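PDB 1RT8: fimbrin from Schizosaccharomyces pombe, which binds and crosslinks actin filaments, associates with actin structures that establish and maintain cell polarity, and functions in cytokinesis, mating and spore formation. Local coordinates for residues I9-N22 / R34-D46. Sequence-based numbering, arbitrary orientation.
Sequences INEEERREFIKHIN and RVPINTETFEFFD
Arg-15 and Glu-40 form a salt bridge where segment 34-46 passes beside helix 11-25, Arg-15 NE lying 2.7 Å from Glu-40 OE2. The guanidinium and carboxylate planes are 34° apart, and Arg-15 NH2 also sits 3.0 Å from Glu-40 OE1. With CG trans to the backbone N (chi1 -179°), the arginine stem crosses Thr-39 at a slant, CG against CB, before bending at chi3 toward the acid. The Thr-39 hydroxyl donates to the same OE2, so that oxygen is gripped by two residues. Shortening Arg-15 to an alanine would probably leave the Glu-40 carboxylate without its charged mate and Thr-39 CB less covered. One residue earlier, Arg-14 sends NH1 to Thr-39 O in a weak, bent bond (2.8 Å, 125°), while its CD meets the edge of the Phe-45 ring.

Deeper in, Ile-18 sets CG1 over a face of Phe-44, 4.2 Å from the ring centroid, in a CH-pi contact; its CD1 reaches Phe-44 CB, and CG2 packs on Ile-37 CB at 4.0 Å. Ile-21 crosses Phe-44 at about a right angle, its CD1 3.4 Å from Phe-44 CE1. Helix 52-61 continues this core through Ile-53, which touches Ile-21 and Ile-37, and Ile-120 of helix 117-131 packs on Phe-45. Together they form part of the hydrophobic core of the all-helical calponin-homology fold, here the first CH domain of the N-terminal actin-binding region.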
ATOM      1  N   ILE A   9       1.712 -14.611 -20.001  1.00 53.83           N
ATOM      2  CA  ILE A   9       1.819 -14.862 -18.534  1.00 54.07           C
ATOM      3  C   ILE A   9       2.900 -15.888 -18.214  1.00 53.78           C
ATOM      4  O   ILE A   9       3.026 -16.902 -18.896  1.00 55.07           O
ATOM      5  CB  ILE A   9       0.462 -15.343 -17.951  1.00 54.13           C
ATOM      6  CG1 ILE A   9      -0.202 -14.189 -17.194  1.00 54.58           C
ATOM      7  CG2 ILE A   9       0.663 -16.556 -17.038  1.00 53.78           C
ATOM      8  CD1 ILE A   9      -1.532 -14.539 -16.562  1.00 54.13           C
ATOM      9  N   ASN A  10       3.670 -15.611 -17.167  1.00 52.69           N
ATOM     10  CA  ASN A  10       4.753 -16.488 -16.733  1.00 51.67           C
ATOM     11  C   ASN A  10       4.248 -17.736 -16.008  1.00 51.50           C
ATOM     12  O   ASN A  10       3.590 -17.643 -14.973  1.00 52.73           O
ATOM     13  CB  ASN A  10       5.701 -15.713 -15.821  1.00 50.37           C
ATOM     14  CG  ASN A  10       6.847 -16.563 -15.320  1.00 49.86           C
ATOM     15  OD1 ASN A  10       6.645 -17.531 -14.581  1.00 48.85           O
ATOM     16  ND2 ASN A  10       8.061 -16.206 -15.721  1.00 48.67           N
ATOM     17  N   GLU A  11       4.586 -18.900 -16.552  1.00 51.42           N
ATOM     18  CA  GLU A  11       4.170 -20.188 -15.994  1.00 51.58           C
ATOM     19  C   GLU A  11       4.477 -20.369 -14.509  1.00 50.34           C
ATOM     20  O   GLU A  11       3.598 -20.740 -13.729  1.00 51.07           O
ATOM     21  CB  GLU A  11       4.831 -21.340 -16.764  1.00 53.48           C
ATOM     22  CG  GLU A  11       4.485 -21.432 -18.256  1.00 58.68           C
ATOM     23  CD  GLU A  11       4.913 -20.192 -19.037  1.00 61.36           C
ATOM     24  OE1 GLU A  11       6.005 -19.643 -18.745  1.00 62.73           O
ATOM     25  OE2 GLU A  11       4.164 -19.761 -19.950  1.00 62.70           O
ATOM     26  N   GLU A  12       5.724 -20.121 -14.119  1.00 47.72           N
ATOM     27  CA  GLU A  12       6.125 -20.299 -12.729  1.00 46.27           C
ATOM     28  C   GLU A  12       5.455 -19.323 -11.779  1.00 45.33           C
ATOM     29  O   GLU A  12       4.992 -19.716 -10.703  1.00 44.09           O
ATOM     30  CB  GLU A  12       7.641 -20.181 -12.593  1.00 46.28           C
ATOM     31  CG  GLU A  12       8.415 -21.175 -13.446  1.00 48.56           C
ATOM     32  CD  GLU A  12       9.522 -21.857 -12.669  1.00 48.50           C
ATOM     33  OE1 GLU A  12       9.212 -22.673 -11.773  1.00 47.98           O
ATOM     34  OE2 GLU A  12      10.704 -21.568 -12.949  1.00 50.95           O
ATOM     35  N   GLU A  13       5.416 -18.053 -12.161  1.00 44.31           N
ATOM     36  CA  GLU A  13       4.780 -17.048 -11.321  1.00 44.78           C
ATOM     37  C   GLU A  13       3.359 -17.493 -10.996  1.00 44.00           C
ATOM     38  O   GLU A  13       2.948 -17.495  -9.835  1.00 43.51           O
ATOM     39  CB  GLU A  13       4.767 -15.695 -12.031  1.00 44.88           C
ATOM     40  CG  GLU A  13       6.086 -14.952 -11.946  1.00 43.77           C
ATOM     41  CD  GLU A  13       6.120 -13.720 -12.826  1.00 45.94           C
ATOM     42  OE1 GLU A  13       5.113 -12.981 -12.862  1.00 46.28           O
ATOM     43  OE2 GLU A  13       7.162 -13.484 -13.475  1.00 46.82           O
ATOM     44  N   ARG A  14       2.619 -17.893 -12.025  1.00 44.99           N
ATOM     45  CA  ARG A  14       1.247 -18.345 -11.828  1.00 45.17           C
ATOM     46  C   ARG A  14       1.196 -19.544 -10.893  1.00 44.22           C
ATOM     47  O   ARG A  14       0.421 -19.562  -9.938  1.00 42.17           O
ATOM     48  CB  ARG A  14       0.610 -18.712 -13.170  1.00 47.79           C
ATOM     49  CG  ARG A  14      -0.805 -19.267 -13.048  1.00 49.95           C
ATOM     50  CD  ARG A  14      -1.458 -19.388 -14.413  1.00 53.42           C
ATOM     51  NE  ARG A  14      -0.612 -20.118 -15.353  1.00 56.62           N
ATOM     52  CZ  ARG A  14      -0.287 -21.401 -15.228  1.00 58.48           C
ATOM     53  NH1 ARG A  14      -0.737 -22.110 -14.201  1.00 59.36           N
ATOM     54  NH2 ARG A  14       0.498 -21.975 -16.132  1.00 60.20           N
ATOM     55  N   ARG A  15       2.031 -20.543 -11.165  1.00 44.55           N
ATOM     56  CA  ARG A  15       2.056 -21.743 -10.338  1.00 44.40           C
ATOM     57  C   ARG A  15       2.386 -21.432  -8.887  1.00 43.65           C
ATOM     58  O   ARG A  15       1.620 -21.765  -7.979  1.00 44.02           O
ATOM     59  CB  ARG A  15       3.077 -22.753 -10.875  1.00 46.96           C
ATOM     60  CG  ARG A  15       3.131 -24.041 -10.062  1.00 48.63           C
ATOM     61  CD  ARG A  15       4.241 -24.997 -10.503  1.00 49.70           C
ATOM     62  NE  ARG A  15       4.050 -25.533 -11.847  1.00 51.28           N
ATOM     63  CZ  ARG A  15       4.377 -24.896 -12.967  1.00 52.71           C
ATOM     64  NH1 ARG A  15       4.919 -23.686 -12.911  1.00 54.82           N
ATOM     65  NH2 ARG A  15       4.172 -25.471 -14.145  1.00 52.58           N
ATOM     66  N   GLU A  16       3.529 -20.789  -8.671  1.00 42.32           N
ATOM     67  CA  GLU A  16       3.970 -20.455  -7.324  1.00 40.21           C
ATOM     68  C   GLU A  16       3.001 -19.536  -6.586  1.00 38.60           C
ATOM     69  O   GLU A  16       2.714 -19.762  -5.413  1.00 38.92           O
ATOM     70  CB  GLU A  16       5.373 -19.834  -7.362  1.00 39.40           C
ATOM     71  CG  GLU A  16       6.443 -20.725  -8.000  1.00 40.36           C
ATOM     72  CD  GLU A  16       6.428 -22.155  -7.461  1.00 39.33           C
ATOM     73  OE1 GLU A  16       6.292 -22.336  -6.237  1.00 37.73           O
ATOM     74  OE2 GLU A  16       6.559 -23.098  -8.265  1.00 39.92           O
ATOM     75  N   PHE A  17       2.491 -18.505  -7.259  1.00 38.07           N
ATOM     76  CA  PHE A  17       1.549 -17.594  -6.606  1.00 37.53           C
ATOM     77  C   PHE A  17       0.314 -18.358  -6.136  1.00 37.52           C
ATOM     78  O   PHE A  17      -0.160 -18.167  -5.014  1.00 37.87           O
ATOM     79  CB  PHE A  17       1.131 -16.464  -7.560  1.00 37.08           C
ATOM     80  CG  PHE A  17       2.229 -15.480  -7.860  1.00 36.49           C
ATOM     81  CD1 PHE A  17       2.093 -14.564  -8.896  1.00 36.55           C
ATOM     82  CD2 PHE A  17       3.401 -15.468  -7.110  1.00 38.06           C
ATOM     83  CE1 PHE A  17       3.105 -13.654  -9.182  1.00 36.92           C
ATOM     84  CE2 PHE A  17       4.421 -14.557  -7.390  1.00 38.35           C
ATOM     85  CZ  PHE A  17       4.271 -13.651  -8.429  1.00 36.55           C
ATOM     86  N   ILE A  18      -0.209 -19.228  -6.990  1.00 37.13           N
ATOM     87  CA  ILE A  18      -1.379 -20.010  -6.619  1.00 38.80           C
ATOM     88  C   ILE A  18      -1.054 -20.922  -5.442  1.00 40.19           C
ATOM     89  O   ILE A  18      -1.880 -21.112  -4.552  1.00 40.87           O
ATOM     90  CB  ILE A  18      -1.880 -20.865  -7.792  1.00 37.04           C
ATOM     91  CG1 ILE A  18      -2.371 -19.953  -8.922  1.00 37.42           C
ATOM     92  CG2 ILE A  18      -2.989 -21.787  -7.316  1.00 36.22           C
ATOM     93  CD1 ILE A  18      -2.687 -20.676 -10.221  1.00 39.00           C
ATOM     94  N   LYS A  19       0.150 -21.490  -5.436  1.00 41.76           N
ATOM     95  CA  LYS A  19       0.551 -22.364  -4.341  1.00 42.69           C
ATOM     96  C   LYS A  19       0.582 -21.567  -3.042  1.00 42.72           C
ATOM     97  O   LYS A  19       0.103 -22.030  -2.003  1.00 43.46           O
ATOM     98  CB  LYS A  19       1.925 -22.980  -4.618  1.00 45.69           C
ATOM     99  CG  LYS A  19       1.940 -23.939  -5.801  1.00 48.53           C
ATOM    100  CD  LYS A  19       3.299 -24.614  -5.971  1.00 51.89           C
ATOM    101  CE  LYS A  19       3.671 -25.463  -4.758  1.00 53.99           C
ATOM    102  NZ  LYS A  19       4.905 -26.265  -5.003  1.00 55.07           N
ATOM    103  N   HIS A  20       1.137 -20.362  -3.098  1.00 41.42           N
ATOM    104  CA  HIS A  20       1.195 -19.521  -1.911  1.00 40.20           C
ATOM    105  C   HIS A  20      -0.223 -19.223  -1.436  1.00 38.92           C
ATOM    106  O   HIS A  20      -0.507 -19.235  -0.238  1.00 38.05           O
ATOM    107  CB  HIS A  20       1.934 -18.209  -2.208  1.00 38.11           C
ATOM    108  CG  HIS A  20       1.771 -17.174  -1.140  1.00 38.25           C
ATOM    109  ND1 HIS A  20       0.796 -16.202  -1.188  1.00 39.74           N
ATOM    110  CD2 HIS A  20       2.428 -16.988   0.030  1.00 40.03           C
ATOM    111  CE1 HIS A  20       0.859 -15.461  -0.096  1.00 38.85           C
ATOM    112  NE2 HIS A  20       1.841 -15.917   0.661  1.00 40.39           N
ATOM    113  N   ILE A  21      -1.118 -18.964  -2.380  1.00 39.12           N
ATOM    114  CA  ILE A  21      -2.501 -18.664  -2.029  1.00 39.31           C
ATOM    115  C   ILE A  21      -3.186 -19.888  -1.421  1.00 39.65           C
ATOM    116  O   ILE A  21      -4.028 -19.760  -0.533  1.00 39.20           O
ATOM    117  CB  ILE A  21      -3.291 -18.171  -3.259  1.00 39.37           C
ATOM    118  CG1 ILE A  21      -2.679 -16.860  -3.767  1.00 38.36           C
ATOM    119  CG2 ILE A  21      -4.752 -17.965  -2.892  1.00 37.64           C
ATOM    120  CD1 ILE A  21      -3.272 -16.362  -5.060  1.00 39.28           C
ATOM    121  N   ASN A  22      -2.817 -21.072  -1.898  1.00 41.43           N
ATOM    122  CA  ASN A  22      -3.387 -22.314  -1.380  1.00 42.97           C
ATOM    123  C   ASN A  22      -3.053 -22.516   0.095  1.00 44.21           C
ATOM    124  O   ASN A  22      -3.922 -22.879   0.889  1.00 43.99           O
ATOM    125  CB  ASN A  22      -2.877 -23.509  -2.193  1.00 41.46           C
ATOM    126  CG  ASN A  22      -3.536 -23.603  -3.556  1.00 41.09           C
ATOM    127  OD1 ASN A  22      -3.038 -24.272  -4.464  1.00 40.63           O
ATOM    128  ND2 ASN A  22      -4.670 -22.936  -3.702  1.00 40.51           N
ATOM    129  N   ARG A  34     -12.841 -24.358  -1.804  1.00 62.60           N
ATOM    130  CA  ARG A  34     -12.145 -24.305  -3.086  1.00 62.71           C
ATOM    131  C   ARG A  34     -10.644 -24.081  -2.962  1.00 63.55           C
ATOM    132  O   ARG A  34      -9.944 -24.002  -3.971  1.00 63.42           O
ATOM    133  CB  ARG A  34     -12.752 -23.206  -3.970  1.00 62.32           C
ATOM    134  CG  ARG A  34     -13.123 -21.919  -3.227  1.00 60.70           C
ATOM    135  CD  ARG A  34     -13.602 -20.826  -4.185  1.00 59.39           C
ATOM    136  NE  ARG A  34     -14.479 -19.850  -3.537  1.00 57.35           N
ATOM    137  CZ  ARG A  34     -14.906 -18.723  -4.102  1.00 56.46           C
ATOM    138  NH1 ARG A  34     -14.536 -18.405  -5.337  1.00 56.46           N
ATOM    139  NH2 ARG A  34     -15.717 -17.917  -3.435  1.00 54.62           N
ATOM    140  N   VAL A  35     -10.159 -24.000  -1.725  1.00 64.79           N
ATOM    141  CA  VAL A  35      -8.742 -23.757  -1.447  1.00 65.56           C
ATOM    142  C   VAL A  35      -7.785 -24.473  -2.396  1.00 65.47           C
ATOM    143  O   VAL A  35      -7.055 -23.825  -3.148  1.00 66.29           O
ATOM    144  CB  VAL A  35      -8.373 -24.152   0.003  1.00 66.37           C
ATOM    145  CG1 VAL A  35      -7.099 -23.440   0.431  1.00 66.57           C
ATOM    146  CG2 VAL A  35      -9.507 -23.824   0.933  1.00 66.77           C
ATOM    147  N   PRO A  36      -7.761 -25.815  -2.369  1.00 64.67           N
ATOM    148  CA  PRO A  36      -6.847 -26.523  -3.273  1.00 63.83           C
ATOM    149  C   PRO A  36      -7.110 -26.184  -4.747  1.00 62.93           C
ATOM    150  O   PRO A  36      -7.791 -26.931  -5.450  1.00 62.49           O
ATOM    151  CB  PRO A  36      -7.122 -27.992  -2.954  1.00 64.30           C
ATOM    152  CG  PRO A  36      -7.544 -27.950  -1.513  1.00 64.26           C
ATOM    153  CD  PRO A  36      -8.472 -26.767  -1.498  1.00 64.43           C
ATOM    154  N   ILE A  37      -6.568 -25.059  -5.205  1.00 61.56           N
ATOM    155  CA  ILE A  37      -6.748 -24.628  -6.588  1.00 60.73           C
ATOM    156  C   ILE A  37      -5.642 -25.192  -7.469  1.00 60.67           C
ATOM    157  O   ILE A  37      -4.471 -25.161  -7.096  1.00 60.81           O
ATOM    158  CB  ILE A  37      -6.735 -23.083  -6.701  1.00 60.01           C
ATOM    159  CG1 ILE A  37      -7.864 -22.489  -5.855  1.00 59.09           C
ATOM    160  CG2 ILE A  37      -6.892 -22.660  -8.162  1.00 59.10           C
ATOM    161  CD1 ILE A  37      -7.900 -20.985  -5.849  1.00 58.07           C
ATOM    162  N   ASN A  38      -6.015 -25.701  -8.638  1.00 61.28           N
ATOM    163  CA  ASN A  38      -5.045 -26.270  -9.568  1.00 61.84           C
ATOM    164  C   ASN A  38      -4.014 -25.233  -9.989  1.00 61.70           C
ATOM    165  O   ASN A  38      -4.359 -24.093 -10.299  1.00 60.41           O
ATOM    166  CB  ASN A  38      -5.749 -26.820 -10.809  1.00 64.21           C
ATOM    167  CG  ASN A  38      -4.774 -27.379 -11.828  1.00 66.20           C
ATOM    168  OD1 ASN A  38      -3.991 -28.281 -11.524  1.00 68.31           O
ATOM    169  ND2 ASN A  38      -4.814 -26.844 -13.044  1.00 67.13           N
ATOM    170  N   THR A  39      -2.749 -25.641 -10.018  1.00 61.43           N
ATOM    171  CA  THR A  39      -1.667 -24.738 -10.385  1.00 61.41           C
ATOM    172  C   THR A  39      -1.328 -24.758 -11.873  1.00 61.64           C
ATOM    173  O   THR A  39      -0.339 -24.154 -12.286  1.00 62.32           O
ATOM    174  CB  THR A  39      -0.388 -25.067  -9.591  1.00 61.57           C
ATOM    175  OG1 THR A  39       0.113 -26.349  -9.992  1.00 61.52           O
ATOM    176  CG2 THR A  39      -0.686 -25.098  -8.096  1.00 59.97           C
ATOM    177  N   GLU A  40      -2.144 -25.432 -12.681  1.00 62.14           N
ATOM    178  CA  GLU A  40      -1.881 -25.509 -14.118  1.00 62.00           C
ATOM    179  C   GLU A  40      -3.061 -25.128 -15.011  1.00 62.31           C
ATOM    180  O   GLU A  40      -3.148 -25.614 -16.139  1.00 64.14           O
ATOM    181  CB  GLU A  40      -1.438 -26.925 -14.510  1.00 62.07           C
ATOM    182  CG  GLU A  40      -0.249 -27.500 -13.745  1.00 60.94           C
ATOM    183  CD  GLU A  40       0.988 -26.605 -13.786  1.00 60.89           C
ATOM    184  OE1 GLU A  40       1.322 -26.060 -14.876  1.00 59.06           O
ATOM    185  OE2 GLU A  40       1.629 -26.462 -12.718  1.00 59.30           O
ATOM    186  N   THR A  41      -3.957 -24.263 -14.536  1.00 61.71           N
ATOM    187  CA  THR A  41      -5.120 -23.879 -15.348  1.00 60.12           C
ATOM    188  C   THR A  41      -5.727 -22.507 -15.037  1.00 59.32           C
ATOM    189  O   THR A  41      -5.370 -21.861 -14.052  1.00 59.13           O
ATOM    190  CB  THR A  41      -6.258 -24.928 -15.216  1.00 59.70           C
ATOM    191  OG1 THR A  41      -6.586 -25.099 -13.831  1.00 58.67           O
ATOM    192  CG2 THR A  41      -5.838 -26.271 -15.802  1.00 59.15           C
ATOM    193  N   PHE A  42      -6.657 -22.082 -15.894  1.00 59.23           N
ATOM    194  CA  PHE A  42      -7.365 -20.802 -15.738  1.00 59.32           C
ATOM    195  C   PHE A  42      -8.103 -20.839 -14.398  1.00 57.24           C
ATOM    196  O   PHE A  42      -8.268 -19.809 -13.752  1.00 58.13           O
ATOM    197  CB  PHE A  42      -8.373 -20.599 -16.903  1.00 61.43           C
ATOM    198  CG  PHE A  42      -9.045 -19.217 -16.943  1.00 63.64           C
ATOM    199  CD1 PHE A  42      -9.025 -18.442 -18.123  1.00 63.82           C
ATOM    200  CD2 PHE A  42      -9.696 -18.694 -15.827  1.00 64.37           C
ATOM    201  CE1 PHE A  42      -9.638 -17.166 -18.166  1.00 63.98           C
ATOM    202  CE2 PHE A  42     -10.313 -17.412 -15.867  1.00 64.67           C
ATOM    203  CZ  PHE A  42     -10.282 -16.656 -17.036  1.00 62.97           C
ATOM    204  N   GLU A  43      -8.527 -22.034 -13.989  1.00 54.53           N
ATOM    205  CA  GLU A  43      -9.249 -22.238 -12.731  1.00 51.86           C
ATOM    206  C   GLU A  43      -9.160 -21.066 -11.771  1.00 49.26           C
ATOM    207  O   GLU A  43     -10.170 -20.496 -11.365  1.00 48.78           O
ATOM    208  CB  GLU A  43      -8.722 -23.482 -12.017  1.00 54.79           C
ATOM    209  CG  GLU A  43      -9.131 -24.779 -12.654  1.00 59.06           C
ATOM    210  CD  GLU A  43     -10.617 -25.016 -12.551  1.00 61.75           C
ATOM    211  OE1 GLU A  43     -11.385 -24.257 -13.181  1.00 64.02           O
ATOM    212  OE2 GLU A  43     -11.014 -25.961 -11.835  1.00 62.19           O
ATOM    213  N   PHE A  44      -7.931 -20.725 -11.411  1.00 45.37           N
ATOM    214  CA  PHE A  44      -7.656 -19.640 -10.487  1.00 42.65           C
ATOM    215  C   PHE A  44      -8.317 -18.301 -10.811  1.00 41.90           C
ATOM    216  O   PHE A  44      -8.937 -17.688  -9.943  1.00 42.40           O
ATOM    217  CB  PHE A  44      -6.149 -19.423 -10.391  1.00 40.83           C
ATOM    218  CG  PHE A  44      -5.768 -18.250  -9.549  1.00 39.33           C
ATOM    219  CD1 PHE A  44      -5.994 -18.263  -8.177  1.00 38.98           C
ATOM    220  CD2 PHE A  44      -5.197 -17.121 -10.127  1.00 38.71           C
ATOM    221  CE1 PHE A  44      -5.656 -17.167  -7.390  1.00 37.54           C
ATOM    222  CE2 PHE A  44      -4.855 -16.019  -9.348  1.00 35.67           C
ATOM    223  CZ  PHE A  44      -5.085 -16.042  -7.978  1.00 38.42           C
ATOM    224  N   PHE A  45      -8.174 -17.835 -12.046  1.00 40.64           N
ATOM    225  CA  PHE A  45      -8.738 -16.544 -12.412  1.00 41.52           C
ATOM    226  C   PHE A  45     -10.258 -16.515 -12.348  1.00 42.39           C
ATOM    227  O   PHE A  45     -10.850 -15.472 -12.050  1.00 43.73           O
ATOM    228  CB  PHE A  45      -8.225 -16.123 -13.791  1.00 40.39           C
ATOM    229  CG  PHE A  45      -6.728 -16.053 -13.869  1.00 37.98           C
ATOM    230  CD1 PHE A  45      -5.995 -17.090 -14.438  1.00 38.91           C
ATOM    231  CD2 PHE A  45      -6.047 -14.969 -13.328  1.00 38.87           C
ATOM    232  CE1 PHE A  45      -4.603 -17.048 -14.464  1.00 37.45           C
ATOM    233  CE2 PHE A  45      -4.660 -14.917 -13.346  1.00 36.39           C
ATOM    234  CZ  PHE A  45      -3.936 -15.960 -13.917  1.00 38.12           C
ATOM    235  N   ASP A  46     -10.894 -17.653 -12.611  1.00 42.23           N
ATOM    236  CA  ASP A  46     -12.345 -17.724 -12.532  1.00 42.00           C
ATOM    237  C   ASP A  46     -12.720 -17.688 -11.060  1.00 40.73           C
ATOM    238  O   ASP A  46     -13.736 -17.105 -10.679  1.00 41.23           O
ATOM    239  CB  ASP A  46     -12.873 -19.013 -13.155  1.00 44.14           C
ATOM    240  CG  ASP A  46     -12.822 -18.993 -14.663  1.00 47.88           C
ATOM    241  OD1 ASP A  46     -13.344 -18.027 -15.264  1.00 49.36           O
ATOM    242  OD2 ASP A  46     -12.267 -19.947 -15.250  1.00 49.28           O
TER